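Local structure of OBG-type G domain-containing protein (Pyrococcus horikoshii, 2E87) at residues 147-150 against 151-155; 323-326 against 327-330. The protein probably binds GTP as a G protein of the Obg type and is held here in a complex with GDP, its cellular role being unknown. One frame throughout, in Å; residues are numbered along the deposited sequence.

Contact 1: residues 147-150 against 151-155. With SO4 (sulfate ion), chain C.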
loop_
_atom_site.group_PDB
_atom_site.type_symbol
_atom_site.label_atom_id
_atom_site.label_comp_id
_atom_site.label_asym_id
_atom_site.label_seq_id
_atom_site.Cartn_x
_atom_site.Cartn_y
_atom_site.Cartn_z
ATOM N N LEU A 147 3.165 -3.622 19.202
ATOM C CA LEU A 147 1.735 -3.397 19.036
ATOM C C LEU A 147 1.475 -1.913 18.817
ATOM O O LEU A 147 0.684 -1.520 17.960
ATOM C CB LEU A 147 0.969 -3.862 20.265
ATOM C CG LEU A 147 0.974 -5.356 20.579
ATOM C CD1 LEU A 147 0.322 -5.550 21.947
ATOM C CD2 LEU A 147 0.239 -6.153 19.489
ATOM N N ARG A 148 2.151 -1.087 19.597
ATOM C CA ARG A 148 1.980 0.343 19.480
ATOM C C ARG A 148 2.404 0.801 18.087
ATOM O O ARG A 148 1.722 1.602 17.462
ATOM C CB ARG A 148 2.763 1.032 20.587
ATOM C CG ARG A 148 2.042 0.915 21.918
ATOM C CD ARG A 148 2.914 1.262 23.107
ATOM N NE ARG A 148 2.120 1.198 24.327
ATOM C CZ ARG A 148 1.202 2.096 24.660
ATOM N NH1 ARG A 148 0.971 3.141 23.874
ATOM N NH2 ARG A 148 0.480 1.924 25.748
ATOM N N TYR A 149 3.518 0.273 17.596
ATOM C CA TYR A 149 3.974 0.615 16.257
ATOM C C TYR A 149 2.943 0.163 15.206
ATOM O O TYR A 149 2.642 0.908 14.281
ATOM C CB TYR A 149 5.319 -0.037 15.959
ATOM C CG TYR A 149 5.589 -0.232 14.478
ATOM C CD1 TYR A 149 6.026 0.824 13.676
ATOM C CD2 TYR A 149 5.374 -1.483 13.869
ATOM C CE1 TYR A 149 6.246 0.644 12.295
ATOM C CE2 TYR A 149 5.587 -1.672 12.498
ATOM C CZ TYR A 149 6.020 -0.606 11.717
ATOM O OH TYR A 149 6.197 -0.796 10.367
ATOM N N LEU A 150 2.409 -1.047 15.339
ATOM C CA LEU A 150 1.433 -1.533 14.360
ATOM C C LEU A 150 0.197 -0.642 14.306
ATOM O O LEU A 150 -0.425 -0.486 13.260
ATOM C CB LEU A 150 1.010 -2.973 14.675
ATOM C CG LEU A 150 2.055 -4.010 14.292
ATOM C CD1 LEU A 150 1.675 -5.354 14.855
ATOM C CD2 LEU A 150 2.185 -4.072 12.771
ATOM N N ASN A 151 -0.142 -0.028 15.428
ATOM C CA ASN A 151 -1.312 0.817 15.442
ATOM C C ASN A 151 -1.062 2.131 14.718
ATOM O O ASN A 151 -1.983 2.695 14.113
ATOM C CB ASN A 151 -1.757 1.052 16.872
ATOM C CG ASN A 151 -3.249 1.149 16.992
ATOM O OD1 ASN A 151 -3.984 0.520 16.230
ATOM N ND2 ASN A 151 -3.714 1.920 17.957
ATOM N N LYS A 152 0.184 2.608 14.776
ATOM C CA LYS A 152 0.594 3.846 14.108
ATOM C C LYS A 152 0.814 3.578 12.611
ATOM O O LYS A 152 0.513 4.416 11.766
ATOM C CB LYS A 152 1.896 4.394 14.713
ATOM C CG LYS A 152 1.798 4.920 16.150
ATOM C CD LYS A 152 3.187 5.119 16.731
ATOM C CE LYS A 152 3.164 5.339 18.240
ATOM N NZ LYS A 152 4.530 5.198 18.845
ATOM N N ALA A 153 1.363 2.421 12.283
ATOM C CA ALA A 153 1.580 2.097 10.879
ATOM C C ALA A 153 0.195 1.988 10.225
ATOM O O ALA A 153 0.024 2.314 9.052
ATOM C CB ALA A 153 2.322 0.784 10.748
ATOM N N ARG A 154 -0.782 1.549 11.016
ATOM C CA ARG A 154 -2.153 1.377 10.549
ATOM C C ARG A 154 -2.763 2.702 10.116
ATOM O O ARG A 154 -3.416 2.793 9.081
ATOM C CB ARG A 154 -3.006 0.773 11.660
ATOM C CG ARG A 154 -4.487 0.755 11.363
ATOM C CD ARG A 154 -5.261 0.271 12.577
ATOM N NE ARG A 154 -6.704 0.265 12.360
ATOM C CZ ARG A 154 -7.420 1.340 12.044
ATOM N NH1 ARG A 154 -6.828 2.521 11.903
ATOM N NH2 ARG A 154 -8.731 1.235 11.871
ATOM N N GLU A 155 -2.542 3.729 10.924
ATOM C CA GLU A 155 -3.074 5.045 10.637
ATOM C C GLU A 155 -2.374 5.652 9.429
ATOM O O GLU A 155 -3.015 6.243 8.574
ATOM C CB GLU A 155 -2.905 5.944 11.863
ATOM C CG GLU A 155 -3.923 7.070 11.971
ATOM C CD GLU A 155 -5.360 6.570 12.013
ATOM O OE1 GLU A 155 -5.683 5.705 12.855
ATOM O OE2 GLU A 155 -6.175 7.047 11.201
HETATM S S SO4 C . -10.249 4.450 12.887
HETATM O O1 SO4 C . -10.689 4.537 11.410
HETATM O O2 SO4 C . -11.223 5.181 13.805
HETATM O O3 SO4 C . -10.284 2.953 13.244
HETATM O O4 SO4 C . -8.874 5.109 13.039
#

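Contact 2: residues 323-326 against 327-330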
loop_
_atom_site.group_PDB
_atom_site.type_symbol
_atom_site.label_atom_id
_atom_site.label_comp_id
_atom_site.label_asym_id
_atom_site.label_seq_id
_atom_site.Cartn_x
_atom_site.Cartn_y
_atom_site.Cartn_z
ATOM N N ILE A 323 -4.816 16.241 -29.284
ATOM C CA ILE A 323 -5.213 15.363 -28.182
ATOM C C ILE A 323 -5.660 13.998 -28.692
ATOM O O ILE A 323 -5.308 12.961 -28.121
ATOM C CB ILE A 323 -6.352 15.993 -27.351
ATOM C CG1 ILE A 323 -5.856 17.290 -26.714
ATOM C CG2 ILE A 323 -6.823 15.035 -26.283
ATOM C CD1 ILE A 323 -4.510 17.159 -26.033
ATOM N N ASP A 324 -6.418 13.998 -29.781
ATOM C CA ASP A 324 -6.896 12.752 -30.360
ATOM C C ASP A 324 -5.739 11.917 -30.903
ATOM O O ASP A 324 -5.816 10.692 -30.953
ATOM C CB ASP A 324 -7.934 13.046 -31.445
ATOM C CG ASP A 324 -9.159 13.769 -30.887
ATOM O OD1 ASP A 324 -9.884 13.164 -30.062
ATOM O OD2 ASP A 324 -9.389 14.943 -31.261
ATOM N N LEU A 325 -4.655 12.565 -31.303
ATOM C CA LEU A 325 -3.513 11.807 -31.791
ATOM C C LEU A 325 -2.884 11.095 -30.593
ATOM O O LEU A 325 -2.376 9.985 -30.724
ATOM C CB LEU A 325 -2.490 12.733 -32.442
ATOM C CG LEU A 325 -2.916 13.420 -33.747
ATOM C CD1 LEU A 325 -1.826 14.392 -34.209
ATOM C CD2 LEU A 325 -3.172 12.369 -34.819
ATOM N N VAL A 326 -2.928 11.733 -29.423
ATOM C CA VAL A 326 -2.355 11.138 -28.216
ATOM C C VAL A 326 -3.198 9.954 -27.739
ATOM O O VAL A 326 -2.667 8.872 -27.456
ATOM C CB VAL A 326 -2.248 12.173 -27.060
ATOM C CG1 VAL A 326 -1.770 11.475 -25.789
ATOM C CG2 VAL A 326 -1.279 13.310 -27.455
ATOM N N LYS A 327 -4.512 10.164 -27.669
ATOM C CA LYS A 327 -5.445 9.133 -27.233
ATOM C C LYS A 327 -5.269 7.930 -28.149
ATOM O O LYS A 327 -5.173 6.788 -27.699
ATOM C CB LYS A 327 -6.873 9.659 -27.338
ATOM C CG LYS A 327 -7.851 9.055 -26.368
ATOM C CD LYS A 327 -9.256 9.543 -26.663
ATOM C CE LYS A 327 -10.195 9.322 -25.490
ATOM N NZ LYS A 327 -9.936 10.314 -24.408
ATOM N N GLU A 328 -5.219 8.206 -29.445
ATOM C CA GLU A 328 -5.051 7.161 -30.441
ATOM C C GLU A 328 -3.796 6.370 -30.131
ATOM O O GLU A 328 -3.822 5.143 -30.058
ATOM C CB GLU A 328 -4.899 7.764 -31.843
ATOM C CG GLU A 328 -6.181 8.155 -32.578
ATOM C CD GLU A 328 -5.888 8.881 -33.903
ATOM O OE1 GLU A 328 -5.068 8.371 -34.710
ATOM O OE2 GLU A 328 -6.481 9.961 -34.135
ATOM N N GLU A 329 -2.691 7.087 -29.962
ATOM C CA GLU A 329 -1.409 6.453 -29.693
ATOM C C GLU A 329 -1.402 5.680 -28.366
ATOM O O GLU A 329 -0.713 4.659 -28.247
ATOM C CB GLU A 329 -0.295 7.506 -29.717
ATOM C CG GLU A 329 1.111 6.946 -29.585
ATOM C CD GLU A 329 1.419 5.887 -30.628
ATOM O OE1 GLU A 329 1.111 6.116 -31.820
ATOM O OE2 GLU A 329 1.978 4.829 -30.260
ATOM N N ILE A 330 -2.161 6.162 -27.379
ATOM C CA ILE A 330 -2.237 5.492 -26.077
ATOM C C ILE A 330 -2.877 4.138 -26.301
ATOM O O ILE A 330 -2.353 3.109 -25.883
ATOM C CB ILE A 330 -3.113 6.277 -25.083
ATOM C CG1 ILE A 330 -2.387 7.548 -24.657
ATOM C CG2 ILE A 330 -3.493 5.396 -23.897
ATOM C CD1 ILE A 330 -3.205 8.428 -23.728
#

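Contact 1: residues 147-150 against 151-155
In helix 144-156, within the NOG1-type N-terminal helical region, Y149 and A153 meet one turn apart. The ring of Y149 takes the methyl of A153 on one face, displaced toward the rim, with Y149 CZ 4.1 Å from A153 CB. Y149 chi1 of 156° turns CG opposite the backbone N and carries the ring forward along the helix, over the A153 methyl. The Y149 hydroxyl is hydrogen-bonded to the V86 carbonyl, while T90, F91 and A94 of helix 88-117 also touch the side chain. Beneath this pair, A153 N donates to Y149 O at 2.8 Å and 161°. K152 runs extended past the R148 carbonyl, K152 CG lying 3.6 Å from R148 O, while R148 NE forms a salt bridge with D144. Farther on, R154 NH1 makes a salt bridge to E155 OE1 (3.5 Å). A sulfate, probably from the crystallisation liquor, lies beyond the guanidinium, its O3 set obliquely 2.7 Å from R154 NH2; R154 NH1 adds a weak hydrogen bond to its O4, and K158 binds the same ion. The i to i+4 bonding, with L150 and A153 buried and charged residues outward, is that of an amphipathic helix packed in a helical bundle.

Contact 2: residues 323-326 against 327-330
V326 and I330, a turn apart on the buried side of helix 323-350, cross obliquely, and V326 CG1 meets I330 CD1 at 3.9 Å. V326 chi1 of 175° turns CG1 beside its own carbonyl carbon and hence toward the next turn. I330 answers by carrying CG1 back along the helix, where this methylene lies 3.1 Å from V326 O, the same oxygen that accepts I330 N at 2.8 Å. Both branched side chains rest on L187 of helix 180-187 and on I251 of strand 249-254, with V326 also touching V286. They belong to the hydrophobic layer between a flanking helix and the central sheet of a P-loop G domain. I323 faces L183 and L187 at the start of the helix, and its side chain comes about 7 Å from the bound GDP.

The exposed side is built differently. L325 and E328 run alongside each other in a common direction, with L325 CD2 4.1 Å from E328 OE2. E328 CG is anti to its carbonyl carbon (chi1 -82°), which sends the extended chain back past the D324 carbonyl. E328 OE2 stands 3.3 Å from D324 O, two acceptors without a bond between them, whereas D324 O already accepts E328 N. K327 N donates to I323 O, 2.9 Å away, with an angle of 167° at the hydrogen. The K327 side chain reaches out to F209 of strand 204-211, with which it makes a cation-pi interaction.

Followed from the N terminus, the chain reaches contact 1 first, in helix 144-156, and contact 2 only after passing through the strands of the G domain to the long terminal helix 323-350. The two stand in series and neither nests in nor crosses the other. Neither closes a loop: each joins consecutive turns of one helix. Residues 147-155 bring their helix against helix 88-117 in the N-terminal helical part, whereas residues 323-330 lay theirs against helix 180-187 and the central sheet, near the GDP site. Their centres are about 45 Å apart and their nearest atoms about 32 Å, without contact.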